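Local coordinates for protein probable dipeptidase (PDB 3B40) that probably hydrolyses dipeptides as a metal-dependent dipeptidase of the M19 membrane dipeptidase family, at residues A[234-239]-A[244-249]; A[254-259]-A[347-352]; A[276-281]-A[328-333]; A[270-275]-A[335-340]. The protein carries 11 engineered substitutions. One frame throughout, in Å; residues are numbered along the deposited sequence.

Contact 1 (A[234-239]-A[244-249])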
loop_
_atom_site.group_PDB
_atom_site.type_symbol
_atom_site.label_atom_id
_atom_site.label_comp_id
_atom_site.label_asym_id
_atom_site.label_seq_id
_atom_site.Cartn_x
_atom_site.Cartn_y
_atom_site.Cartn_z
ATOM N N HIS A 234 3.495 0.434 -1.752
ATOM C CA HIS A 234 2.498 0.090 -2.769
ATOM C C HIS A 234 2.354 1.235 -3.749
ATOM O O HIS A 234 1.534 2.158 -3.509
ATOM C CB HIS A 234 1.129 -0.282 -2.144
ATOM C CG HIS A 234 0.550 0.753 -1.206
ATOM N ND1 HIS A 234 1.285 1.370 -0.219
ATOM C CD2 HIS A 234 -0.718 1.220 -1.067
ATOM C CE1 HIS A 234 0.505 2.186 0.476
ATOM N NE2 HIS A 234 -0.719 2.102 -0.008
ATOM N N SER A 235 3.154 1.192 -4.817
ATOM C CA SER A 235 3.132 2.224 -5.881
ATOM C C SER A 235 3.306 1.585 -7.271
ATOM O O SER A 235 3.855 0.494 -7.362
ATOM C CB SER A 235 4.247 3.255 -5.636
ATOM O OG SER A 235 3.921 4.135 -4.558
ATOM N N ALA A 236 2.830 2.242 -8.337
ATOM C CA ALA A 236 3.057 1.798 -9.735
ATOM C C ALA A 236 3.630 2.993 -10.547
ATOM O O ALA A 236 3.569 4.143 -10.050
ATOM C CB ALA A 236 1.741 1.279 -10.362
ATOM N N PRO A 237 4.232 2.735 -11.747
ATOM C CA PRO A 237 4.777 3.834 -12.588
ATOM C C PRO A 237 3.775 4.705 -13.334
ATOM O O PRO A 237 2.780 4.198 -13.914
ATOM C CB PRO A 237 5.674 3.102 -13.635
ATOM C CG PRO A 237 5.797 1.642 -13.122
ATOM C CD PRO A 237 4.537 1.406 -12.318
ATOM N N ARG A 238 4.092 5.997 -13.443
ATOM C CA ARG A 238 3.249 6.855 -14.260
ATOM C C ARG A 238 3.277 6.494 -15.747
ATOM O O ARG A 238 2.345 6.816 -16.486
ATOM C CB ARG A 238 3.646 8.305 -14.100
ATOM C CG ARG A 238 3.333 8.845 -12.755
ATOM C CD ARG A 238 2.763 10.178 -12.970
ATOM N NE ARG A 238 3.210 11.097 -11.964
ATOM C CZ ARG A 238 2.917 12.393 -11.990
ATOM N NH1 ARG A 238 3.356 13.179 -11.023
ATOM N NH2 ARG A 238 2.179 12.891 -12.976
ATOM N N ALA A 239 4.353 5.840 -16.174
ATOM C CA ALA A 239 4.491 5.400 -17.559
ATOM C C ALA A 239 3.335 4.483 -17.964
ATOM O O ALA A 239 2.988 4.429 -19.112
ATOM C CB ALA A 239 5.793 4.691 -17.756
ATOM N N LYS A 244 -1.286 11.215 -10.385
ATOM C CA LYS A 244 -0.410 11.727 -9.305
ATOM C C LYS A 244 -0.078 10.691 -8.256
ATOM O O LYS A 244 1.012 10.738 -7.694
ATOM C CB LYS A 244 -1.033 12.975 -8.670
ATOM C CG LYS A 244 -1.068 14.093 -9.693
ATOM C CD LYS A 244 -1.607 15.411 -9.236
ATOM C CE LYS A 244 -1.572 16.314 -10.508
ATOM N NZ LYS A 244 -1.942 17.731 -10.275
ATOM N N ARG A 245 -1.012 9.769 -8.024
ATOM C CA ARG A 245 -0.812 8.582 -7.154
ATOM C C ARG A 245 0.353 7.671 -7.571
ATOM O O ARG A 245 0.996 7.046 -6.717
ATOM C CB ARG A 245 -2.126 7.780 -7.020
ATOM C CG ARG A 245 -2.101 6.535 -6.032
ATOM C CD ARG A 245 -1.506 6.786 -4.631
ATOM N NE ARG A 245 -1.590 5.536 -3.810
ATOM C CZ ARG A 245 -0.619 4.639 -3.672
ATOM N NH1 ARG A 245 0.585 4.834 -4.220
ATOM N NH2 ARG A 245 -0.839 3.544 -2.949
ATOM N N ASN A 246 0.674 7.647 -8.871
ATOM C CA ASN A 246 1.804 6.870 -9.408
ATOM C C ASN A 246 3.139 7.661 -9.409
ATOM O O ASN A 246 3.129 8.890 -9.247
ATOM C CB ASN A 246 1.438 6.363 -10.823
ATOM C CG ASN A 246 0.490 5.157 -10.791
ATOM O OD1 ASN A 246 0.171 4.646 -9.719
ATOM N ND2 ASN A 246 0.123 4.633 -11.975
ATOM N N LEU A 247 4.267 6.958 -9.599
ATOM C CA LEU A 247 5.620 7.513 -9.492
ATOM C C LEU A 247 6.218 7.980 -10.857
ATOM O O LEU A 247 6.131 7.275 -11.870
ATOM C CB LEU A 247 6.545 6.453 -8.879
ATOM C CG LEU A 247 6.321 6.038 -7.407
ATOM C CD1 LEU A 247 7.233 4.905 -7.008
ATOM C CD2 LEU A 247 6.550 7.232 -6.482
ATOM N N SER A 248 6.820 9.155 -10.872
ATOM C CA SER A 248 7.581 9.619 -12.026
ATOM C C SER A 248 8.881 8.846 -11.964
ATOM O O SER A 248 9.226 8.315 -10.907
ATOM C CB SER A 248 7.862 11.109 -11.932
ATOM O OG SER A 248 8.683 11.401 -10.806
ATOM N N ASP A 249 9.603 8.790 -13.082
ATOM C CA ASP A 249 10.966 8.179 -13.115
ATOM C C ASP A 249 11.879 8.810 -12.081
ATOM O O ASP A 249 12.594 8.100 -11.378
ATOM C CB ASP A 249 11.598 8.320 -14.508
ATOM C CG ASP A 249 10.910 7.473 -15.560
ATOM O OD1 ASP A 249 9.855 6.831 -15.301
ATOM O OD2 ASP A 249 11.470 7.419 -16.670
HETATM O O HOH W 1 3.186 6.567 -5.028
HETATM O O HOH W 2 0.827 4.146 -7.305
HETATM O O HOH W 3 4.033 11.635 -9.201
HETATM O O HOH W 4 6.990 6.744 -14.431
#

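Contact 2 (A[254-259]-A[347-352])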
loop_
_atom_site.group_PDB
_atom_site.type_symbol
_atom_site.label_atom_id
_atom_site.label_comp_id
_atom_site.label_asym_id
_atom_site.label_seq_id
_atom_site.Cartn_x
_atom_site.Cartn_y
_atom_site.Cartn_z
ATOM N N LEU A 254 15.077 8.692 -6.808
ATOM C CA LEU A 254 15.272 9.091 -5.422
ATOM C C LEU A 254 15.195 7.926 -4.431
ATOM O O LEU A 254 15.969 7.868 -3.454
ATOM C CB LEU A 254 14.283 10.188 -5.031
ATOM C CG LEU A 254 14.548 11.565 -5.660
ATOM C CD1 LEU A 254 13.486 12.571 -5.190
ATOM C CD2 LEU A 254 15.972 12.093 -5.362
ATOM N N ILE A 255 14.245 7.020 -4.661
ATOM C CA ILE A 255 14.038 5.886 -3.767
ATOM C C ILE A 255 15.210 4.957 -3.977
ATOM O O ILE A 255 15.829 4.499 -3.015
ATOM C CB ILE A 255 12.685 5.156 -4.071
ATOM C CG1 ILE A 255 11.489 6.045 -3.682
ATOM C CG2 ILE A 255 12.646 3.758 -3.401
ATOM C CD1 ILE A 255 10.161 5.642 -4.394
ATOM N N LYS A 256 15.535 4.712 -5.243
ATOM C CA LYS A 256 16.701 3.879 -5.619
ATOM C C LYS A 256 17.989 4.395 -4.933
ATOM O O LYS A 256 18.730 3.625 -4.321
ATOM C CB LYS A 256 16.887 3.865 -7.157
ATOM C CG LYS A 256 18.137 3.061 -7.672
ATOM C CD LYS A 256 18.769 3.773 -8.873
ATOM C CE LYS A 256 19.313 2.815 -9.925
ATOM N NZ LYS A 256 20.240 1.758 -9.390
ATOM N N ASP A 257 18.226 5.702 -5.043
ATOM C CA ASP A 257 19.448 6.338 -4.522
ATOM C C ASP A 257 19.567 6.262 -3.007
ATOM O O ASP A 257 20.661 6.335 -2.476
ATOM C CB ASP A 257 19.539 7.801 -4.935
ATOM C CG ASP A 257 19.828 7.996 -6.420
ATOM O OD1 ASP A 257 20.272 7.048 -7.117
ATOM O OD2 ASP A 257 19.588 9.130 -6.893
ATOM N N SER A 258 18.457 6.115 -2.300
ATOM C CA SER A 258 18.518 5.880 -0.848
ATOM C C SER A 258 18.923 4.447 -0.539
ATOM O O SER A 258 19.196 4.135 0.618
ATOM C CB SER A 258 17.153 6.179 -0.174
ATOM O OG SER A 258 16.200 5.135 -0.392
ATOM N N GLY A 259 18.936 3.572 -1.559
ATOM C CA GLY A 259 19.174 2.147 -1.336
ATOM C C GLY A 259 17.882 1.376 -1.159
ATOM O O GLY A 259 17.907 0.212 -0.796
ATOM N N LYS A 347 13.670 -1.759 -15.355
ATOM C CA LYS A 347 14.411 -0.965 -16.349
ATOM C C LYS A 347 15.001 0.303 -15.789
ATOM O O LYS A 347 16.126 0.697 -16.150
ATOM C CB LYS A 347 13.481 -0.496 -17.484
ATOM C CG LYS A 347 13.063 -1.532 -18.461
ATOM C CD LYS A 347 14.239 -1.961 -19.336
ATOM C CE LYS A 347 13.793 -2.960 -20.396
ATOM N NZ LYS A 347 14.978 -3.293 -21.213
ATOM N N LYS A 348 14.204 0.977 -14.957
ATOM C CA LYS A 348 14.553 2.268 -14.416
ATOM C C LYS A 348 15.505 2.190 -13.197
ATOM O O LYS A 348 16.497 2.920 -13.150
ATOM C CB LYS A 348 13.280 3.087 -14.112
ATOM C CG LYS A 348 12.452 3.465 -15.363
ATOM C CD LYS A 348 13.332 3.996 -16.511
ATOM C CE LYS A 348 12.509 4.285 -17.760
ATOM N NZ LYS A 348 13.261 4.997 -18.824
ATOM N N VAL A 349 15.227 1.308 -12.226
ATOM C CA VAL A 349 16.045 1.276 -11.004
ATOM C C VAL A 349 16.928 0.037 -10.776
ATOM O O VAL A 349 17.778 0.049 -9.894
ATOM C CB VAL A 349 15.214 1.597 -9.738
ATOM C CG1 VAL A 349 14.559 2.967 -9.898
ATOM C CG2 VAL A 349 14.123 0.540 -9.544
ATOM N N GLY A 350 16.717 -1.019 -11.560
ATOM C CA GLY A 350 17.498 -2.251 -11.452
ATOM C C GLY A 350 16.828 -3.272 -10.556
ATOM O O GLY A 350 16.060 -2.904 -9.638
ATOM N N ILE A 351 17.144 -4.551 -10.786
ATOM C CA ILE A 351 16.418 -5.657 -10.133
ATOM C C ILE A 351 16.483 -5.548 -8.612
ATOM O O ILE A 351 15.606 -6.049 -7.928
ATOM C CB ILE A 351 16.893 -7.094 -10.621
ATOM C CG1 ILE A 351 15.983 -8.198 -10.068
ATOM C CG2 ILE A 351 18.341 -7.404 -10.278
ATOM C CD1 ILE A 351 14.622 -8.253 -10.755
ATOM N N ASP A 352 17.520 -4.892 -8.095
ATOM C CA ASP A 352 17.747 -4.855 -6.641
ATOM C C ASP A 352 16.821 -3.868 -5.899
ATOM O O ASP A 352 16.819 -3.782 -4.646
ATOM C CB ASP A 352 19.196 -4.485 -6.340
ATOM C CG ASP A 352 20.197 -5.593 -6.681
ATOM O OD1 ASP A 352 19.875 -6.816 -6.650
ATOM O OD2 ASP A 352 21.364 -5.217 -6.921
#

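Contact 3 (A[276-281]-A[328-333])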
loop_
_atom_site.group_PDB
_atom_site.type_symbol
_atom_site.label_atom_id
_atom_site.label_comp_id
_atom_site.label_asym_id
_atom_site.label_seq_id
_atom_site.Cartn_x
_atom_site.Cartn_y
_atom_site.Cartn_z
ATOM N N LYS A 276 -12.533 3.578 -22.652
ATOM C CA LYS A 276 -13.457 4.624 -23.121
ATOM C C LYS A 276 -14.907 4.477 -22.628
ATOM O O LYS A 276 -15.521 5.482 -22.218
ATOM C CB LYS A 276 -13.390 4.803 -24.652
ATOM C CG LYS A 276 -14.006 6.108 -25.146
ATOM C CD LYS A 276 -13.417 7.301 -24.387
ATOM C CE LYS A 276 -13.468 8.591 -25.212
ATOM N NZ LYS A 276 -14.773 9.280 -25.096
ATOM N N PRO A 277 -15.473 3.235 -22.655
ATOM C CA PRO A 277 -16.845 3.106 -22.115
ATOM C C PRO A 277 -17.011 3.585 -20.674
ATOM O O PRO A 277 -18.085 4.074 -20.298
ATOM C CB PRO A 277 -17.129 1.597 -22.217
ATOM C CG PRO A 277 -16.270 1.150 -23.373
ATOM C CD PRO A 277 -14.989 1.949 -23.200
ATOM N N THR A 278 -15.960 3.438 -19.873
ATOM C CA THR A 278 -15.996 3.848 -18.474
ATOM C C THR A 278 -15.857 5.377 -18.411
ATOM O O THR A 278 -16.609 6.032 -17.701
ATOM C CB THR A 278 -14.896 3.133 -17.643
ATOM O OG1 THR A 278 -15.206 1.734 -17.537
ATOM C CG2 THR A 278 -14.781 3.714 -16.243
ATOM N N LEU A 279 -14.903 5.928 -19.168
ATOM C CA LEU A 279 -14.741 7.383 -19.296
ATOM C C LEU A 279 -16.018 8.082 -19.763
ATOM O O LEU A 279 -16.398 9.107 -19.209
ATOM C CB LEU A 279 -13.561 7.744 -20.214
ATOM C CG LEU A 279 -12.168 7.250 -19.775
ATOM C CD1 LEU A 279 -11.115 7.607 -20.800
ATOM C CD2 LEU A 279 -11.798 7.797 -18.403
ATOM N N ASP A 280 -16.673 7.520 -20.777
ATOM C CA ASP A 280 -17.977 8.008 -21.242
ATOM C C ASP A 280 -19.011 8.023 -20.113
ATOM O O ASP A 280 -19.690 9.021 -19.887
ATOM C CB ASP A 280 -18.470 7.151 -22.405
ATOM C CG ASP A 280 -17.712 7.410 -23.688
ATOM O OD1 ASP A 280 -17.032 8.456 -23.789
ATOM O OD2 ASP A 280 -17.801 6.567 -24.610
ATOM N N LYS A 281 -19.096 6.922 -19.376
ATOM C CA LYS A 281 -19.967 6.854 -18.202
ATOM C C LYS A 281 -19.634 7.935 -17.160
ATOM O O LYS A 281 -20.531 8.615 -16.632
ATOM C CB LYS A 281 -19.879 5.461 -17.572
ATOM C CG LYS A 281 -20.648 4.390 -18.339
ATOM C CD LYS A 281 -20.645 3.085 -17.565
ATOM C CE LYS A 281 -20.547 1.866 -18.479
ATOM N NZ LYS A 281 -19.978 0.692 -17.707
ATOM N N GLU A 328 -16.396 0.213 -10.510
ATOM C CA GLU A 328 -16.566 -1.214 -10.252
ATOM C C GLU A 328 -16.831 -2.006 -11.536
ATOM O O GLU A 328 -16.522 -3.191 -11.592
ATOM C CB GLU A 328 -17.652 -1.474 -9.187
ATOM C CG GLU A 328 -17.082 -1.759 -7.779
ATOM C CD GLU A 328 -17.453 -0.703 -6.718
ATOM O OE1 GLU A 328 -18.655 -0.333 -6.641
ATOM O OE2 GLU A 328 -16.546 -0.266 -5.935
ATOM N N GLU A 329 -17.336 -1.343 -12.577
ATOM C CA GLU A 329 -17.663 -2.000 -13.853
ATOM C C GLU A 329 -16.502 -2.041 -14.846
ATOM O O GLU A 329 -16.590 -2.717 -15.886
ATOM C CB GLU A 329 -18.847 -1.314 -14.547
ATOM C CG GLU A 329 -20.175 -1.318 -13.802
ATOM C CD GLU A 329 -21.253 -0.499 -14.548
ATOM O OE1 GLU A 329 -21.715 -0.969 -15.619
ATOM O OE2 GLU A 329 -21.641 0.606 -14.077
ATOM N N GLU A 330 -15.441 -1.283 -14.574
ATOM C CA GLU A 330 -14.264 -1.307 -15.435
ATOM C C GLU A 330 -13.710 -2.729 -15.435
ATOM O O GLU A 330 -13.429 -3.272 -14.355
ATOM C CB GLU A 330 -13.194 -0.323 -14.923
ATOM C CG GLU A 330 -11.855 -0.359 -15.697
ATOM C CD GLU A 330 -11.924 0.115 -17.141
ATOM O OE1 GLU A 330 -13.033 0.347 -17.684
ATOM O OE2 GLU A 330 -10.847 0.247 -17.762
ATOM N N PRO A 331 -13.607 -3.365 -16.621
ATOM C CA PRO A 331 -12.894 -4.660 -16.674
ATOM C C PRO A 331 -11.521 -4.570 -15.970
ATOM O O PRO A 331 -10.763 -3.650 -16.248
ATOM C CB PRO A 331 -12.717 -4.900 -18.185
ATOM C CG PRO A 331 -13.980 -4.241 -18.783
ATOM C CD PRO A 331 -14.147 -2.970 -17.941
ATOM N N LYS A 332 -11.203 -5.523 -15.089
ATOM C CA LYS A 332 -9.935 -5.493 -14.314
ATOM C C LYS A 332 -8.675 -5.765 -15.134
ATOM O O LYS A 332 -8.617 -6.754 -15.890
ATOM C CB LYS A 332 -9.947 -6.567 -13.224
ATOM C CG LYS A 332 -10.308 -6.166 -11.797
ATOM C CD LYS A 332 -10.273 -7.441 -10.935
ATOM C CE LYS A 332 -10.749 -7.218 -9.496
ATOM N NZ LYS A 332 -11.470 -5.923 -9.306
ATOM N N ALA A 333 -7.651 -4.928 -14.912
ATOM C CA ALA A 333 -6.270 -5.208 -15.323
ATOM C C ALA A 333 -5.847 -6.586 -14.846
ATOM O O ALA A 333 -6.399 -7.101 -13.871
ATOM C CB ALA A 333 -5.277 -4.118 -14.747
#

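Contact 4 (A[270-275]-A[335-340])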
loop_
_atom_site.group_PDB
_atom_site.type_symbol
_atom_site.label_atom_id
_atom_site.label_comp_id
_atom_site.label_asym_id
_atom_site.label_seq_id
_atom_site.Cartn_x
_atom_site.Cartn_y
_atom_site.Cartn_z
ATOM N N TYR A 270 -4.308 1.538 -11.384
ATOM C CA TYR A 270 -3.026 2.229 -11.419
ATOM C C TYR A 270 -2.145 1.572 -12.488
ATOM O O TYR A 270 -1.022 2.051 -12.757
ATOM C CB TYR A 270 -2.252 2.164 -10.091
ATOM C CG TYR A 270 -2.886 2.658 -8.784
ATOM C CD1 TYR A 270 -4.016 3.479 -8.753
ATOM C CD2 TYR A 270 -2.295 2.295 -7.553
ATOM C CE1 TYR A 270 -4.575 3.890 -7.512
ATOM C CE2 TYR A 270 -2.827 2.716 -6.314
ATOM C CZ TYR A 270 -3.967 3.492 -6.309
ATOM O OH TYR A 270 -4.463 3.891 -5.093
ATOM N N LEU A 271 -2.655 0.488 -13.091
ATOM C CA LEU A 271 -1.889 -0.332 -14.035
ATOM C C LEU A 271 -2.423 -0.274 -15.459
ATOM O O LEU A 271 -1.668 -0.423 -16.414
ATOM C CB LEU A 271 -1.847 -1.797 -13.576
ATOM C CG LEU A 271 -1.147 -2.103 -12.251
ATOM C CD1 LEU A 271 -1.492 -3.543 -11.802
ATOM C CD2 LEU A 271 0.368 -1.879 -12.344
ATOM N N ARG A 272 -3.736 -0.112 -15.585
ATOM C CA ARG A 272 -4.384 0.086 -16.875
ATOM C C ARG A 272 -5.246 1.362 -16.858
ATOM O O ARG A 272 -6.105 1.486 -15.982
ATOM C CB ARG A 272 -5.279 -1.108 -17.180
ATOM C CG ARG A 272 -5.996 -0.994 -18.512
ATOM C CD ARG A 272 -7.029 -2.096 -18.687
ATOM N NE ARG A 272 -6.403 -3.369 -18.987
ATOM C CZ ARG A 272 -7.070 -4.508 -19.123
ATOM N NH1 ARG A 272 -8.384 -4.504 -18.981
ATOM N NH2 ARG A 272 -6.424 -5.652 -19.382
ATOM N N PRO A 273 -5.033 2.289 -17.824
ATOM C CA PRO A 273 -5.886 3.482 -17.967
ATOM C C PRO A 273 -7.358 3.087 -18.216
ATOM O O PRO A 273 -7.610 2.114 -18.903
ATOM C CB PRO A 273 -5.320 4.206 -19.203
ATOM C CG PRO A 273 -3.995 3.580 -19.489
ATOM C CD PRO A 273 -3.937 2.245 -18.815
ATOM N N LEU A 274 -8.306 3.827 -17.651
ATOM C CA LEU A 274 -9.724 3.504 -17.802
ATOM C C LEU A 274 -10.123 3.460 -19.274
ATOM O O LEU A 274 -9.737 4.338 -20.064
ATOM C CB LEU A 274 -10.594 4.525 -17.061
ATOM C CG LEU A 274 -10.445 4.613 -15.530
ATOM C CD1 LEU A 274 -11.305 5.756 -14.975
ATOM C CD2 LEU A 274 -10.785 3.319 -14.808
ATOM N N SER A 275 -10.861 2.412 -19.639
ATOM C CA SER A 275 -11.372 2.228 -21.002
ATOM C C SER A 275 -12.385 3.307 -21.356
ATOM O O SER A 275 -13.024 3.882 -20.469
ATOM C CB SER A 275 -12.015 0.854 -21.152
ATOM O OG SER A 275 -13.146 0.738 -20.307
ATOM N N LEU A 335 -2.476 -9.898 -14.858
ATOM C CA LEU A 335 -1.074 -10.174 -14.595
ATOM C C LEU A 335 -0.169 -9.564 -15.654
ATOM O O LEU A 335 0.965 -9.214 -15.356
ATOM C CB LEU A 335 -0.811 -11.697 -14.475
ATOM C CG LEU A 335 -1.405 -12.388 -13.224
ATOM C CD1 LEU A 335 -1.384 -13.906 -13.352
ATOM C CD2 LEU A 335 -0.745 -11.930 -11.910
ATOM N N LYS A 336 -0.660 -9.405 -16.875
ATOM C CA LYS A 336 0.168 -8.804 -17.921
ATOM C C LYS A 336 0.604 -7.403 -17.490
ATOM O O LYS A 336 1.784 -7.075 -17.536
ATOM C CB LYS A 336 -0.586 -8.713 -19.255
ATOM C CG LYS A 336 0.211 -7.955 -20.369
ATOM C CD LYS A 336 -0.617 -7.729 -21.628
ATOM C CE LYS A 336 0.195 -7.003 -22.727
ATOM N NZ LYS A 336 0.656 -5.638 -22.240
ATOM N N GLU A 337 -0.365 -6.593 -17.082
ATOM C CA GLU A 337 -0.129 -5.204 -16.646
ATOM C C GLU A 337 0.716 -5.105 -15.381
ATOM O O GLU A 337 1.617 -4.275 -15.285
ATOM C CB GLU A 337 -1.463 -4.504 -16.436
ATOM C CG GLU A 337 -2.172 -4.161 -17.755
ATOM C CD GLU A 337 -3.103 -5.236 -18.280
ATOM O OE1 GLU A 337 -3.159 -6.353 -17.727
ATOM O OE2 GLU A 337 -3.812 -4.936 -19.273
ATOM N N LEU A 338 0.430 -5.965 -14.410
ATOM C CA LEU A 338 1.230 -5.984 -13.218
ATOM C C LEU A 338 2.704 -6.208 -13.560
ATOM O O LEU A 338 3.570 -5.512 -13.037
ATOM C CB LEU A 338 0.736 -7.054 -12.227
ATOM C CG LEU A 338 1.597 -7.110 -10.964
ATOM C CD1 LEU A 338 1.750 -5.749 -10.252
ATOM C CD2 LEU A 338 1.106 -8.201 -10.003
ATOM N N VAL A 339 2.994 -7.173 -14.418
ATOM C CA VAL A 339 4.408 -7.449 -14.735
ATOM C C VAL A 339 5.029 -6.431 -15.717
ATOM O O VAL A 339 6.236 -6.181 -15.677
ATOM C CB VAL A 339 4.614 -8.917 -15.145
ATOM C CG1 VAL A 339 6.072 -9.193 -15.609
ATOM C CG2 VAL A 339 4.272 -9.791 -13.940
ATOM N N ASP A 340 4.217 -5.856 -16.599
ATOM C CA ASP A 340 4.668 -4.673 -17.386
ATOM C C ASP A 340 5.208 -3.605 -16.428
ATOM O O ASP A 340 6.290 -3.044 -16.643
ATOM C CB ASP A 340 3.503 -4.079 -18.134
ATOM C CG ASP A 340 3.106 -4.868 -19.362
ATOM O OD1 ASP A 340 3.819 -5.809 -19.790
ATOM O OD2 ASP A 340 2.043 -4.520 -19.917
#

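Contact 1 (A[234-239]-A[244-249])
Arg245 grips the backbone carbonyl of His234 end-on: its NH1 and NH2 both donate to His234 O, at 2.9 and 2.8 Å, and the oxygen lies close to the guanidinium plane. The same NH2 sits over one face of the His234 imidazole, toward its rim, with the two planes 84° apart. The ring's NE2 is hydrogen-bonded to the side chain of Gln213.

Backbone bonds add to this. Leu247 N donates to Ala236 O (2.9 Å) and Arg238 N to Leu247 O (2.9 Å), a single bridge centred on Pro237 and Leu247. Asn246 CB comes within 3.2 Å of Ala236 O, while its ND2 binds Tyr270 O and Val241 O.

Water fills the seam: one molecule links Ala236 N, Arg245 O and Asn246 OD1, another Ser235 OG and Arg245 O; Ser235 OG also bonds Ser212 OG. Among carbons, Leu247 CD1 reaches Ser235 CB at 3.7 Å and Arg238 CG meets Asn246 CB at 3.7 Å, with Lys244 CA over one face of the Arg238 guanidinium.

Ser248 then N-caps helix 249-257. The whole is a beta-alpha loop folded back on the C-terminal end of parallel strand 230-235, the end of a TIM barrel where active sites are typically built.

Contact 2 (A[254-259]-A[347-352])
Lys256 sends its chain out with CG anti to the backbone N (chi1 177°), then bends at each later torsion, the last at -52°, which curls the ammonium over the end of the opposing helix. Val349 meets it with CG1 anti to its carbonyl carbon (chi1 -57°), the branch that faces the lysine stem.

The two side chains slide past each other in opposite directions. Lys256 CB packs on Val349 CG1 at 3.7 Å, while Lys256 CG lies 3.9 Å from Val349 CB. Farther out, Lys256 CE is 3.2 Å from Val349 O, and NZ gives that oxygen a weak hydrogen bond of 3.0 Å. Val349 closes helix 335-349, so a positive group at its carbonyl is probably favoured by the helix dipole. A bound cadmium ion lies about 4 Å from the Lys256 side chain.

Val349 is buried, with Met252 and Gln253 of helix 249-257 against it as well. On the far side of that helix Ser258 OG donates to Ile255 O at 2.7 Å and also bonds Ile230 N, tying the helix end to the start of strand 230-235.

Each helix is followed by a glycine of positive phi where the chain leaves helical geometry, Gly259 in a Schellman motif and Gly350, so the contact joins the C-terminal ends of two neighbouring helices in the outer layer of a TIM-barrel fold.

Contact 3 (A[276-281]-A[328-333])
Thr278 and Glu330 carry the inner half of this contact, between the first turns of helix 276-288 and the loop that joins helices 313-328 and 335-349. Both belong to the long, helix-rich crossover between parallel strands 261-265 and 354-357 of the TIM-barrel fold.

Thr278 OG1 donates to Glu330 OE1 at 2.6 Å, a short bond that arrives on the anti side of the carboxylate, 29° out of its plane. The two side chains cross at about a right angle. Glu330 reaches the helix because CG stands anti to its backbone N (chi1 175°) and the chain then bends at chi2. Nearer the surface Lys281 crosses Glu329 in the same manner. Its NZ forms a salt bridge with Glu329 OE1 at 3.2 Å, weak as a hydrogen bond.

The next shell fixes these groups. Ser275, at the N-cap position of the helix, bonds Glu330 OE1 through OG, so that oxygen serves two hydroxyls. A carboxylate here, beside the N-terminal end of a helix, would probably be favoured in its charged form. Ile326 of helix 313-328 packs on both Thr278 and Lys281, and Leu274 touches Glu330.

The helix itself is braced one turn apart, away from the loop: Lys276 NZ bridges to Asp280 OD1 at 2.7 Å, meeting that oxygen on its syn side.

Contact 4 (A[270-275]-A[335-340])
Arg272 and Glu337 make the polar half of this contact. The arginine chain runs straight through its first two torsions, CG anti to the backbone N at chi1 -180°, then bends at chi3 to present the guanidinium edge. It grips side-on: NE and NH2 of Arg272 both donate to Glu337 OE2, at 3.0 and 2.7 Å. That oxygen lies in the guanidinium plane, but the arginine approaches from above the carboxylate, both nitrogens on one face, with the planes 62° apart.

Glu337 meets it with a chain bent at chi2 (90°), which swings the carboxylate back along its helix. Its other oxygen, OE1, accepts from Gly334 N, so both oxygens have partners and the group's rotation is probably well fixed.

Closer to the two backbones the contact turns apolar. Leu271 CB sits 4.0 Å from Glu337 CB. With CG anti to the carbonyl carbon, Leu271 carries CD1 to Leu338, 3.9 Å from CA and 4.2 Å from CB.

The end of short helix 268-271 thus abuts the first turns of helix 335-349 through Leu271 and Arg272, and the chain then leads away. Leu338 continues inward to Val264 of strand 261-265, while Leu335 and Val339 pack on helix 375-385, whose Arg385 makes a salt bridge with Asp340.

Contacts 1 and 4 lie side by side, their centres 12 Å apart, and touch where Ala236 CB meets Leu271 CD2 at 4.0 Å, next to the Asn246-Tyr270 bond. Contact 4 passes into contact 3 through the Ser275-Glu330 bond and through Leu279 CD1, 3.6 Å from Leu274 O. Contact 2 touches contact 1 through Leu247 CD1 and Ile255 CD1 (4.0 Å), but lies about 33 Å from contact 3, centre to centre. Helix 335-349 serves contacts 2 and 4, its first turns meeting 270-275 and its last 254-259. As in other TIM barrels, the C-terminal strand ends near contact 1 probably face the active site; the cadmium near Lys256 lies by contact 2.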